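Local coordinates for putative sugar binding protein (Bacteroides vulgatus ATCC 8482, PDB 3KEZ), which probably binds sugars at the outer membrane as a calcium-containing member of the SusD family, at residues 409-414 with 429-434; 286-291 with 420-425; 45-50 with 398-403; 70-75 with 438-443. All blocks are in the same frame, centred on the assembly; numbering follows the deposited sequence. Where two conformers were deposited one is given.

Contact 1 (409-414 with 429-434). With EDO (1,2-ethanediol), chain I.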
# COMPACT_ATOMS: atom_id res chain seq x y z
N VAL A 409 15.15 -10.70 -3.35
CA VAL A 409 14.02 -11.18 -4.16
C VAL A 409 14.54 -12.26 -5.12
O VAL A 409 15.48 -12.03 -5.90
CB VAL A 409 13.32 -10.04 -4.91
CG1 VAL A 409 12.24 -10.58 -5.88
CG2 VAL A 409 12.75 -8.95 -3.89
N LYS A 410 13.96 -13.45 -5.06
CA LYS A 410 14.40 -14.55 -5.93
C LYS A 410 13.18 -15.12 -6.69
O LYS A 410 12.36 -15.80 -6.11
CB LYS A 410 15.08 -15.65 -5.10
CG LYS A 410 16.47 -15.22 -4.63
CD LYS A 410 17.18 -16.22 -3.75
CE LYS A 410 18.54 -15.74 -3.28
NZ LYS A 410 19.30 -16.82 -2.59
N ARG A 411 13.03 -14.73 -7.95
CA ARG A 411 12.03 -15.31 -8.85
C ARG A 411 12.48 -16.74 -9.21
O ARG A 411 13.64 -16.95 -9.54
CB ARG A 411 11.90 -14.45 -10.11
CG ARG A 411 11.27 -13.10 -9.82
CD ARG A 411 11.48 -12.14 -10.92
NE ARG A 411 10.68 -10.94 -10.72
CZ ARG A 411 10.70 -9.87 -11.50
NH1 ARG A 411 11.53 -9.79 -12.56
NH2 ARG A 411 9.88 -8.88 -11.23
N ILE A 412 11.56 -17.69 -9.08
CA ILE A 412 11.85 -19.13 -9.27
C ILE A 412 11.17 -19.61 -10.56
O ILE A 412 9.95 -19.50 -10.73
CB ILE A 412 11.32 -19.99 -8.09
CG1 ILE A 412 11.55 -19.29 -6.74
CG2 ILE A 412 11.97 -21.38 -8.09
CD1 ILE A 412 12.96 -18.91 -6.49
N ASP A 413 11.93 -20.12 -11.50
CA ASP A 413 11.25 -20.51 -12.73
C ASP A 413 10.81 -21.95 -12.62
O ASP A 413 11.46 -22.84 -13.12
CB ASP A 413 12.09 -20.24 -13.99
CG ASP A 413 11.21 -19.97 -15.24
OD1 ASP A 413 10.01 -19.52 -15.12
OD2 ASP A 413 11.71 -20.24 -16.34
N VAL A 414 9.73 -22.17 -11.89
CA VAL A 414 9.11 -23.49 -11.77
C VAL A 414 7.83 -23.47 -12.59
O VAL A 414 7.23 -22.41 -12.79
CB VAL A 414 8.80 -23.87 -10.30
CG1 VAL A 414 10.07 -24.21 -9.58
CG2 VAL A 414 8.05 -22.75 -9.58
N MSE A 429 16.14 -12.09 -12.29
CA MSE A 429 15.57 -13.17 -11.49
C MSE A 429 15.92 -13.10 -9.99
O MSE A 429 15.16 -13.58 -9.16
CB MSE A 429 15.93 -14.51 -12.10
CG MSE A 429 15.40 -14.70 -13.56
SE MSE A 429 13.51 -14.97 -13.58
CE MSE A 429 13.41 -16.72 -12.75
N GLU A 430 17.02 -12.47 -9.62
CA GLU A 430 17.40 -12.36 -8.23
C GLU A 430 17.95 -10.97 -8.03
O GLU A 430 18.76 -10.53 -8.83
CB GLU A 430 18.46 -13.40 -7.83
CG GLU A 430 18.07 -14.88 -8.14
CD GLU A 430 18.87 -15.94 -7.35
OE1 GLU A 430 20.00 -15.67 -6.88
OE2 GLU A 430 18.36 -17.08 -7.23
N TYR A 431 17.52 -10.27 -6.99
CA TYR A 431 18.02 -8.90 -6.73
C TYR A 431 17.68 -8.48 -5.28
O TYR A 431 16.75 -8.98 -4.65
CB TYR A 431 17.44 -7.91 -7.74
CG TYR A 431 15.96 -8.13 -8.03
CD1 TYR A 431 15.55 -8.98 -9.06
CD2 TYR A 431 14.97 -7.50 -7.26
CE1 TYR A 431 14.18 -9.22 -9.32
CE2 TYR A 431 13.62 -7.72 -7.50
CZ TYR A 431 13.22 -8.60 -8.53
OH TYR A 431 11.87 -8.84 -8.79
N ASP A 432 18.47 -7.54 -4.78
CA ASP A 432 18.39 -7.07 -3.42
C ASP A 432 18.47 -5.55 -3.46
O ASP A 432 18.37 -4.98 -4.51
CB ASP A 432 19.50 -7.68 -2.58
CG ASP A 432 20.89 -7.42 -3.13
OD1 ASP A 432 21.16 -6.37 -3.80
OD2 ASP A 432 21.76 -8.28 -2.87
N TRP A 433 18.69 -4.90 -2.31
CA TRP A 433 18.71 -3.44 -2.25
C TRP A 433 19.92 -2.78 -2.93
O TRP A 433 20.02 -1.55 -2.92
CB TRP A 433 18.51 -2.95 -0.81
CG TRP A 433 19.58 -3.36 0.21
CD1 TRP A 433 20.90 -3.67 -0.02
CD2 TRP A 433 19.40 -3.43 1.62
NE1 TRP A 433 21.54 -3.97 1.17
CE2 TRP A 433 20.63 -3.83 2.19
CE3 TRP A 433 18.30 -3.23 2.46
CZ2 TRP A 433 20.78 -4.00 3.55
CZ3 TRP A 433 18.46 -3.39 3.81
CH2 TRP A 433 19.68 -3.78 4.35
N ASN A 434 20.78 -3.58 -3.55
CA ASN A 434 21.86 -3.04 -4.36
C ASN A 434 21.45 -2.93 -5.81
O ASN A 434 22.20 -2.38 -6.58
CB ASN A 434 23.13 -3.88 -4.22
CG ASN A 434 23.67 -3.87 -2.80
OD1 ASN A 434 24.02 -2.82 -2.30
ND2 ASN A 434 23.70 -5.04 -2.15
C1 EDO I . 25.14 -7.72 -3.40
O1 EDO I . 23.94 -7.57 -4.17
C2 EDO I . 25.62 -9.15 -3.58
O2 EDO I . 26.09 -9.29 -4.92

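Contact 2 (286-291 with 420-425)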
# COMPACT_ATOMS: atom_id res chain seq x y z
N ILE A 286 -0.54 -14.46 -10.65
CA ILE A 286 0.40 -15.01 -9.67
C ILE A 286 1.50 -15.79 -10.40
O ILE A 286 1.28 -16.29 -11.49
CB ILE A 286 -0.26 -15.92 -8.63
CG1 ILE A 286 -0.79 -17.20 -9.26
CG2 ILE A 286 -1.34 -15.16 -7.82
CD1 ILE A 286 -1.49 -18.12 -8.26
N THR A 287 2.69 -15.85 -9.81
CA THR A 287 3.75 -16.70 -10.32
C THR A 287 3.47 -18.17 -9.94
O THR A 287 2.71 -18.45 -9.01
CB THR A 287 5.11 -16.29 -9.77
OG1 THR A 287 5.01 -16.25 -8.34
CG2 THR A 287 5.53 -14.86 -10.32
N CYS A 288 4.08 -19.11 -10.66
CA CYS A 288 3.94 -20.52 -10.29
C CYS A 288 4.45 -20.83 -8.89
O CYS A 288 3.84 -21.61 -8.15
CB CYS A 288 4.68 -21.40 -11.28
SG CYS A 288 3.90 -21.39 -12.93
N SER A 289 5.59 -20.25 -8.55
CA SER A 289 6.16 -20.45 -7.21
C SER A 289 5.20 -19.98 -6.11
O SER A 289 5.09 -20.64 -5.07
CB SER A 289 7.52 -19.74 -7.05
OG SER A 289 7.49 -18.35 -7.34
N PHE A 290 4.48 -18.88 -6.32
CA PHE A 290 3.54 -18.42 -5.30
C PHE A 290 2.30 -19.35 -5.23
O PHE A 290 1.84 -19.69 -4.15
CB PHE A 290 3.06 -17.00 -5.52
CG PHE A 290 2.01 -16.58 -4.53
CD1 PHE A 290 2.36 -16.25 -3.25
CD2 PHE A 290 0.67 -16.58 -4.86
CE1 PHE A 290 1.39 -15.86 -2.32
CE2 PHE A 290 -0.29 -16.24 -3.95
CZ PHE A 290 0.08 -15.86 -2.66
N TYR A 291 1.79 -19.75 -6.39
CA TYR A 291 0.71 -20.75 -6.42
C TYR A 291 1.09 -22.03 -5.67
O TYR A 291 0.31 -22.55 -4.87
CB TYR A 291 0.30 -21.05 -7.86
CG TYR A 291 -0.84 -22.02 -8.01
CD1 TYR A 291 -2.01 -21.86 -7.29
CD2 TYR A 291 -0.72 -23.13 -8.85
CE1 TYR A 291 -3.06 -22.73 -7.43
CE2 TYR A 291 -1.77 -24.03 -8.98
CZ TYR A 291 -2.93 -23.83 -8.28
OH TYR A 291 -3.93 -24.71 -8.41
N ASN A 420 -0.63 -23.42 -16.85
CA ASN A 420 0.43 -23.89 -17.73
C ASN A 420 0.96 -22.86 -18.69
O ASN A 420 1.90 -23.15 -19.41
CB ASN A 420 0.03 -25.19 -18.48
CG ASN A 420 -1.07 -24.99 -19.50
OD1 ASN A 420 -1.26 -23.90 -20.03
ND2 ASN A 420 -1.80 -26.06 -19.80
N LYS A 421 0.39 -21.66 -18.72
CA LYS A 421 0.95 -20.56 -19.52
C LYS A 421 1.72 -19.53 -18.70
O LYS A 421 2.27 -18.58 -19.26
CB LYS A 421 -0.15 -19.87 -20.33
CG LYS A 421 -0.68 -20.73 -21.47
CD LYS A 421 -1.85 -20.08 -22.19
CE LYS A 421 -2.46 -21.06 -23.20
NZ LYS A 421 -3.88 -20.77 -23.44
N THR A 422 1.78 -19.72 -17.39
CA THR A 422 2.47 -18.79 -16.52
C THR A 422 3.94 -19.15 -16.45
O THR A 422 4.31 -20.22 -15.97
CB THR A 422 1.89 -18.87 -15.08
OG1 THR A 422 0.48 -18.64 -15.10
CG2 THR A 422 2.60 -17.87 -14.13
N LYS A 423 4.81 -18.25 -16.87
CA LYS A 423 6.24 -18.52 -16.81
C LYS A 423 6.97 -17.19 -16.75
O LYS A 423 6.50 -16.20 -17.32
CB LYS A 423 6.71 -19.36 -18.02
CG LYS A 423 6.62 -18.67 -19.36
CD LYS A 423 7.21 -19.59 -20.52
CE LYS A 423 8.68 -20.03 -20.26
NZ LYS A 423 9.41 -20.67 -21.42
N HIS A 424 8.11 -17.16 -16.07
CA HIS A 424 8.89 -15.93 -16.01
C HIS A 424 9.43 -15.54 -17.40
O HIS A 424 9.68 -16.39 -18.27
CB HIS A 424 9.99 -16.01 -14.95
CG HIS A 424 9.47 -15.87 -13.56
ND1 HIS A 424 9.04 -14.67 -13.04
CD2 HIS A 424 9.27 -16.80 -12.60
CE1 HIS A 424 8.61 -14.86 -11.81
NE2 HIS A 424 8.75 -16.14 -11.51
N ASN A 425 9.57 -14.24 -17.63
CA ASN A 425 10.16 -13.75 -18.88
C ASN A 425 10.82 -12.42 -18.58
O ASN A 425 10.27 -11.36 -18.83
CB ASN A 425 9.09 -13.61 -19.97
CG ASN A 425 9.66 -13.21 -21.29
OD1 ASN A 425 10.89 -13.23 -21.50
ND2 ASN A 425 8.79 -12.88 -22.23
O HOH W 1 -0.89 -17.58 -13.03
O HOH W 2 8.76 -16.51 -8.86

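Contact 3 (45-50 with 398-403)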
# COMPACT_ATOMS: atom_id res chain seq x y z
N VAL A 45 -0.63 0.68 -6.35
CA VAL A 45 -0.88 -0.59 -5.73
C VAL A 45 -0.03 -1.68 -6.35
O VAL A 45 0.66 -2.39 -5.64
CB VAL A 45 -2.38 -0.94 -5.72
CG1 VAL A 45 -2.62 -2.22 -4.90
CG2 VAL A 45 -3.16 0.25 -5.09
N TYR A 46 -0.08 -1.84 -7.67
CA TYR A 46 0.56 -3.00 -8.23
C TYR A 46 2.08 -2.98 -8.20
O TYR A 46 2.70 -4.02 -8.35
CB TYR A 46 0.05 -3.33 -9.64
CG TYR A 46 0.39 -2.40 -10.80
CD1 TYR A 46 1.67 -2.24 -11.24
CD2 TYR A 46 -0.61 -1.79 -11.51
CE1 TYR A 46 1.96 -1.43 -12.34
CE2 TYR A 46 -0.34 -0.96 -12.60
CZ TYR A 46 0.95 -0.82 -13.03
OH TYR A 46 1.22 -0.04 -14.13
N TYR A 47 2.67 -1.80 -8.06
CA TYR A 47 4.15 -1.66 -8.13
C TYR A 47 4.86 -2.71 -7.27
O TYR A 47 5.70 -3.48 -7.76
CB TYR A 47 4.57 -0.24 -7.73
CG TYR A 47 6.06 0.03 -7.85
CD1 TYR A 47 6.63 0.30 -9.07
CD2 TYR A 47 6.90 0.01 -6.73
CE1 TYR A 47 8.00 0.54 -9.19
CE2 TYR A 47 8.25 0.23 -6.85
CZ TYR A 47 8.79 0.54 -8.06
OH TYR A 47 10.14 0.81 -8.14
N GLY A 48 4.47 -2.82 -6.01
CA GLY A 48 5.17 -3.70 -5.10
C GLY A 48 4.91 -5.19 -5.32
O GLY A 48 5.58 -6.05 -4.70
N ASP A 49 3.92 -5.52 -6.17
CA ASP A 49 3.63 -6.92 -6.47
C ASP A 49 4.44 -7.41 -7.69
O ASP A 49 5.15 -8.43 -7.60
CB ASP A 49 2.13 -7.14 -6.72
CG ASP A 49 1.30 -7.09 -5.43
OD1 ASP A 49 1.44 -7.98 -4.56
OD2 ASP A 49 0.47 -6.18 -5.29
N VAL A 50 4.37 -6.68 -8.81
CA VAL A 50 4.99 -7.18 -10.05
C VAL A 50 6.50 -6.99 -10.07
O VAL A 50 7.16 -7.57 -10.90
CB VAL A 50 4.38 -6.63 -11.32
CG1 VAL A 50 2.88 -6.93 -11.31
CG2 VAL A 50 4.66 -5.12 -11.47
N ARG A 398 4.73 -7.03 -1.53
CA ARG A 398 5.77 -8.07 -1.48
C ARG A 398 7.20 -7.58 -1.74
O ARG A 398 8.08 -7.89 -0.95
CB ARG A 398 5.45 -9.24 -2.42
CG ARG A 398 6.47 -10.37 -2.46
CD ARG A 398 6.66 -11.12 -1.17
NE ARG A 398 7.69 -12.16 -1.32
CZ ARG A 398 8.23 -12.85 -0.32
NH1 ARG A 398 7.85 -12.66 0.96
NH2 ARG A 398 9.17 -13.72 -0.59
N MSE A 399 7.46 -6.86 -2.84
CA MSE A 399 8.84 -6.52 -3.15
C MSE A 399 9.41 -5.73 -1.99
O MSE A 399 10.51 -6.02 -1.50
CB MSE A 399 8.97 -5.76 -4.46
CG MSE A 399 10.37 -5.32 -4.77
SE MSE A 399 10.83 -3.59 -3.98
CE MSE A 399 9.61 -2.44 -4.96
N TYR A 400 8.66 -4.76 -1.51
CA TYR A 400 9.15 -3.89 -0.45
C TYR A 400 9.50 -4.68 0.82
O TYR A 400 10.50 -4.37 1.50
CB TYR A 400 8.07 -2.88 -0.07
CG TYR A 400 7.69 -1.87 -1.10
CD1 TYR A 400 8.65 -1.00 -1.64
CD2 TYR A 400 6.34 -1.67 -1.45
CE1 TYR A 400 8.26 0.01 -2.54
CE2 TYR A 400 5.95 -0.65 -2.35
CZ TYR A 400 6.93 0.18 -2.89
OH TYR A 400 6.60 1.19 -3.75
N ASP A 401 8.65 -5.68 1.14
CA ASP A 401 8.84 -6.47 2.35
C ASP A 401 10.07 -7.36 2.33
O ASP A 401 10.69 -7.60 3.37
CB ASP A 401 7.60 -7.33 2.63
CG ASP A 401 6.39 -6.50 3.02
OD1 ASP A 401 6.57 -5.40 3.61
OD2 ASP A 401 5.24 -6.95 2.71
N VAL A 402 10.41 -7.88 1.17
CA VAL A 402 11.67 -8.58 1.04
C VAL A 402 12.85 -7.58 1.13
O VAL A 402 13.78 -7.74 1.97
CB VAL A 402 11.71 -9.32 -0.31
CG1 VAL A 402 13.04 -10.06 -0.46
CG2 VAL A 402 10.55 -10.33 -0.38
N ILE A 403 12.78 -6.55 0.30
CA ILE A 403 13.91 -5.66 0.08
C ILE A 403 14.24 -4.88 1.37
O ILE A 403 15.41 -4.69 1.69
CB ILE A 403 13.66 -4.71 -1.11
CG1 ILE A 403 13.67 -5.46 -2.46
CG2 ILE A 403 14.69 -3.55 -1.11
CD1 ILE A 403 15.03 -6.16 -2.85
O HOH W 3 1.59 -7.70 -2.00

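Contact 4 (70-75 with 438-443)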
# COMPACT_ATOMS: atom_id res chain seq x y z
N PHE A 70 11.67 -4.66 -15.13
CA PHE A 70 12.55 -3.55 -14.82
C PHE A 70 13.13 -2.95 -16.08
O PHE A 70 14.35 -2.83 -16.24
CB PHE A 70 13.68 -4.02 -13.89
CG PHE A 70 13.18 -4.55 -12.61
CD1 PHE A 70 12.85 -3.68 -11.58
CD2 PHE A 70 13.00 -5.91 -12.43
CE1 PHE A 70 12.39 -4.16 -10.39
CE2 PHE A 70 12.52 -6.40 -11.25
CZ PHE A 70 12.23 -5.53 -10.22
N ASN A 71 12.24 -2.57 -16.99
CA ASN A 71 12.62 -2.15 -18.33
C ASN A 71 12.64 -0.64 -18.50
O ASN A 71 12.78 -0.18 -19.63
CB ASN A 71 11.62 -2.75 -19.34
CG ASN A 71 12.16 -2.78 -20.74
OD1 ASN A 71 13.31 -3.12 -20.94
ND2 ASN A 71 11.31 -2.42 -21.72
N PHE A 72 12.48 0.15 -17.45
CA PHE A 72 12.46 1.61 -17.63
C PHE A 72 13.85 2.23 -17.64
O PHE A 72 14.80 1.71 -17.01
CB PHE A 72 11.60 2.34 -16.58
CG PHE A 72 10.11 2.09 -16.71
CD1 PHE A 72 9.42 2.47 -17.84
CD2 PHE A 72 9.41 1.50 -15.68
CE1 PHE A 72 8.04 2.26 -17.95
CE2 PHE A 72 8.05 1.30 -15.78
CZ PHE A 72 7.37 1.68 -16.92
N THR A 73 13.97 3.34 -18.36
CA THR A 73 15.19 4.13 -18.44
C THR A 73 14.88 5.53 -17.96
O THR A 73 13.71 5.90 -17.82
CB THR A 73 15.72 4.34 -19.90
OG1 THR A 73 14.88 5.29 -20.57
CG2 THR A 73 15.80 3.04 -20.69
N LYS A 74 15.91 6.35 -17.77
CA LYS A 74 15.65 7.76 -17.42
C LYS A 74 14.84 8.47 -18.52
O LYS A 74 14.18 9.47 -18.27
CB LYS A 74 16.94 8.51 -17.10
CG LYS A 74 17.70 9.12 -18.26
CD LYS A 74 18.51 8.13 -19.02
CE LYS A 74 19.46 8.85 -19.96
NZ LYS A 74 20.50 9.50 -19.15
N ASP A 75 14.92 7.99 -19.74
CA ASP A 75 14.25 8.69 -20.80
C ASP A 75 12.81 8.24 -20.94
O ASP A 75 11.99 8.99 -21.45
CB ASP A 75 15.03 8.56 -22.11
CG ASP A 75 16.35 9.35 -22.08
OD1 ASP A 75 16.35 10.54 -21.70
OD2 ASP A 75 17.40 8.78 -22.42
N ILE A 438 15.39 -1.31 -8.53
CA ILE A 438 14.29 -1.41 -7.57
C ILE A 438 13.69 -0.02 -7.30
O ILE A 438 12.59 0.08 -6.74
CB ILE A 438 14.64 -2.03 -6.18
CG1 ILE A 438 15.85 -1.31 -5.59
CG2 ILE A 438 14.74 -3.55 -6.25
CD1 ILE A 438 15.86 -1.32 -4.11
N LEU A 439 14.43 1.03 -7.68
CA LEU A 439 13.94 2.42 -7.67
C LEU A 439 13.53 2.86 -9.08
O LEU A 439 14.27 2.63 -10.04
CB LEU A 439 15.04 3.39 -7.20
CG LEU A 439 15.75 2.97 -5.92
CD1 LEU A 439 16.78 4.00 -5.50
CD2 LEU A 439 14.73 2.68 -4.76
N LEU A 440 12.35 3.49 -9.22
CA LEU A 440 12.04 4.15 -10.49
C LEU A 440 13.05 5.29 -10.68
O LEU A 440 13.51 5.91 -9.69
CB LEU A 440 10.59 4.68 -10.57
CG LEU A 440 9.41 3.70 -10.71
CD1 LEU A 440 8.05 4.41 -10.78
CD2 LEU A 440 9.56 2.79 -11.92
N PRO A 441 13.43 5.56 -11.93
CA PRO A 441 14.25 6.73 -12.13
C PRO A 441 13.43 8.00 -11.91
O PRO A 441 12.17 7.98 -12.01
CB PRO A 441 14.70 6.60 -13.59
CG PRO A 441 13.56 5.82 -14.27
CD PRO A 441 12.93 4.98 -13.21
N ILE A 442 14.10 9.11 -11.59
CA ILE A 442 13.41 10.40 -11.46
C ILE A 442 12.83 10.73 -12.83
O ILE A 442 13.51 10.53 -13.83
CB ILE A 442 14.33 11.52 -10.93
CG1 ILE A 442 14.91 11.17 -9.55
CG2 ILE A 442 13.55 12.83 -10.80
CD1 ILE A 442 13.87 10.90 -8.43
N PRO A 443 11.54 11.16 -12.90
CA PRO A 443 11.01 11.36 -14.25
C PRO A 443 11.70 12.48 -15.01
O PRO A 443 12.03 13.51 -14.42
CB PRO A 443 9.55 11.73 -14.02
CG PRO A 443 9.25 11.41 -12.59
CD PRO A 443 10.48 11.04 -11.89
O HOH W 4 14.77 10.97 -16.36

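Contact 1 (409-414 with 429-434)
Strands 409-410 and 430-431 run antiparallel, Val409 and Tyr431 forming the hydrogen-bonded pair and Lys410 and Glu430 the non-hydrogen-bonded one. Val409 N donates a hydrogen bond to Tyr431 O at 2.7 Å, Tyr431 N donates one to Val409 O, and Arg411 N adds a third, to Met429 O. Val409 CB and CG1 lie over one face of the phenol ring, CG1 3.5 Å from Tyr431 CZ. The Arg411 guanidinium stands almost upright to this ring, planes 86° apart, with Tyr431 CZ above its centre; Arg411 NE and Tyr431 OH are close, but the angle is poor for a hydrogen bond. Instead, Tyr431 OH bonds Thr51 O, Arg411 NE bonds Gly52 O, and Arg411 NH1 bonds Tyr68 O and Tyr428 O. Were Tyr431 replaced by a leucine, Thr51 O would probably lose its phenol partner and the guanidinium the hydroxyl end that lies over its face. Met429 (a selenomethionine) bends at chi2 and chi3, bringing CE 3.2 Å from Arg411 O. On the other face Lys410 and Glu430 cross, Lys410 NZ staying 4.5 Å from Glu430 OE1. The buried arginine is thus satisfied chiefly by main-chain oxygens, whereas the outer charge pair adds at most a loose attraction.

Contact 2 (286-291 with 420-425)
Thr422 turns CG2 anti to its own nitrogen, beside the carbonyl carbon, and this rotation (chi1 -56° to OG1) sends the methyl to Ile286 O, 3.3 Å from CG2, while OG1 lies beside the backbone N, anti to the carbonyl carbon. Thr287 takes chi1 53°, which places OG1 between the backbone N and the carbonyl carbon, facing the helix start, and frees CG2 to point at the imidazole of His424. There CG2 meets His424 CE1 at 3.4 Å, the two side chains crossing at a slant. Cys288 adds the third touch: its SG lies 3.3 Å from Thr422 O and also packs on Thr422 CB and CG2.

Thr287 is the N-cap of helix 288-295, OG1 accepting a weak capping bond from Phe290 N, and the loop between strands 409-410 and 430-431 packs against this first turn of a helix that directly follows strand 284-286. The Thr287 hydroxyl also bonds Asp53 O.

No direct hydrogen bond crosses between the segments; two waters join them instead. One donates to Ile286 O and lies 2.7 Å from Thr422 OG1, a hydroxyl that is also bonded to Tyr312 O. The second connects Ser289 OG with His424 NE2, 2.7 Å from that nitrogen. Being held through both nitrogens probably limits the rotation of the imidazole about CB-CG and keeps CE1 against the Thr287 methyl, for at the far side of the ring His424 ND1 is hydrogen-bonded to Tyr68 OH.

Contact 3 (45-50 with 398-403)
Tyr400 brings the hydroxyl end of its ring to the CD2-CE2 bond of Tyr47, OH lying 3.2 Å from Tyr47 CD2 and CZ somewhat farther from the same carbon, with the two side chains crossing at about a right angle. Met399 (a selenomethionine) comes to the same bond from the opposite side of the Tyr47 ring plane: with CG anti to the backbone N (chi1 176°) and bends at chi2 and chi3, its CE reaches 3.5 Å from Tyr47 CE2. The Tyr47 hydroxyl itself is bonded elsewhere, to Ile438 O.

Beneath these rings the backbones come close at Gly48, whose CA is 4.2 Å from Tyr400 CE2. A CB on this residue would stand only about 3.2 Å from Tyr400 CD2, so the lack of a side chain permits the approach. Gly48 O accepts a nearly straight bond from Met399 N, 2.8 Å long with 171° at the hydrogen and lying in the carbonyl plane. A water donates to Asp49 OD1 and accepts from Arg398 N. An alanine in place of Tyr400 is likely to open a gap beside Tyr47 CD2 and Gly48 CA.

The short axes pass 7.5 Å apart at 56°. This is a close glycine-mediated helix crossing, in which the N-terminal turn of helix 398-403 bonds to a main-chain oxygen near the end of helix 43-50, joining distant parts of the SusD-family chain.

Contact 4 (70-75 with 438-443)
Phe72 and Leu440 lie side by side and point the same way, within two irregular loops whose touching parts, 70-74 and 438-441, have end-to-end directions 22° apart; the first loop leaves helix 65-68 through a Schellman motif at Phe70. From Phe72, CB stands 4.5 Å from Pro441 CD; the ring then swings out beside the nitrogen (chi1 -69°), and its CD2 meets Leu440 CD2 at 4.0 Å. The Phe72 ring also packs edge-to-face with Tyr67. Leu440 in turn reaches Ile133 and Phe134 of helix 109-134. Farther back, Phe70 brings CE1 4.4 Å from Ile438 CA, and Tyr431 and Phe435 also pack edge-to-face with Phe70.

Pro441 fits against the other end of the first loop. Its CG touches Thr73 O at 3.6 Å and its CB lies against Lys74 CA, so the proline ring meets main chain instead of a long side chain. Thr73 begins an ST turn, OG1 accepting from Asp75 N, which bends the loop next to this proline. No direct hydrogen bond passes between the loops, and the polar link is a water: it donates to Lys74 O and, at 2.9 Å, to Ile442 O.

Contact 1 is touched by all three others. Asp413 OD1 probably bonds His424 N, 3.2 Å away, tying it to contact 2; Val409 CG2 packs on Val402 CG1 of contact 3; and the Phe70 ring of contact 4 meets both Tyr431 and Arg411. Contacts 3 and 4 are joined by a probable hydrogen bond of 2.9 Å from Tyr47 OH to Ile438 O. Contact 2 does not touch contact 3 or contact 4, nearest atoms lying about 7 Å and 8 Å away. Contact 3 is the most central, about 9 Å from the chain's centre. None lies at the calcium site formed by Asn261, Gln322, Glu325, Asp329 and Asn331.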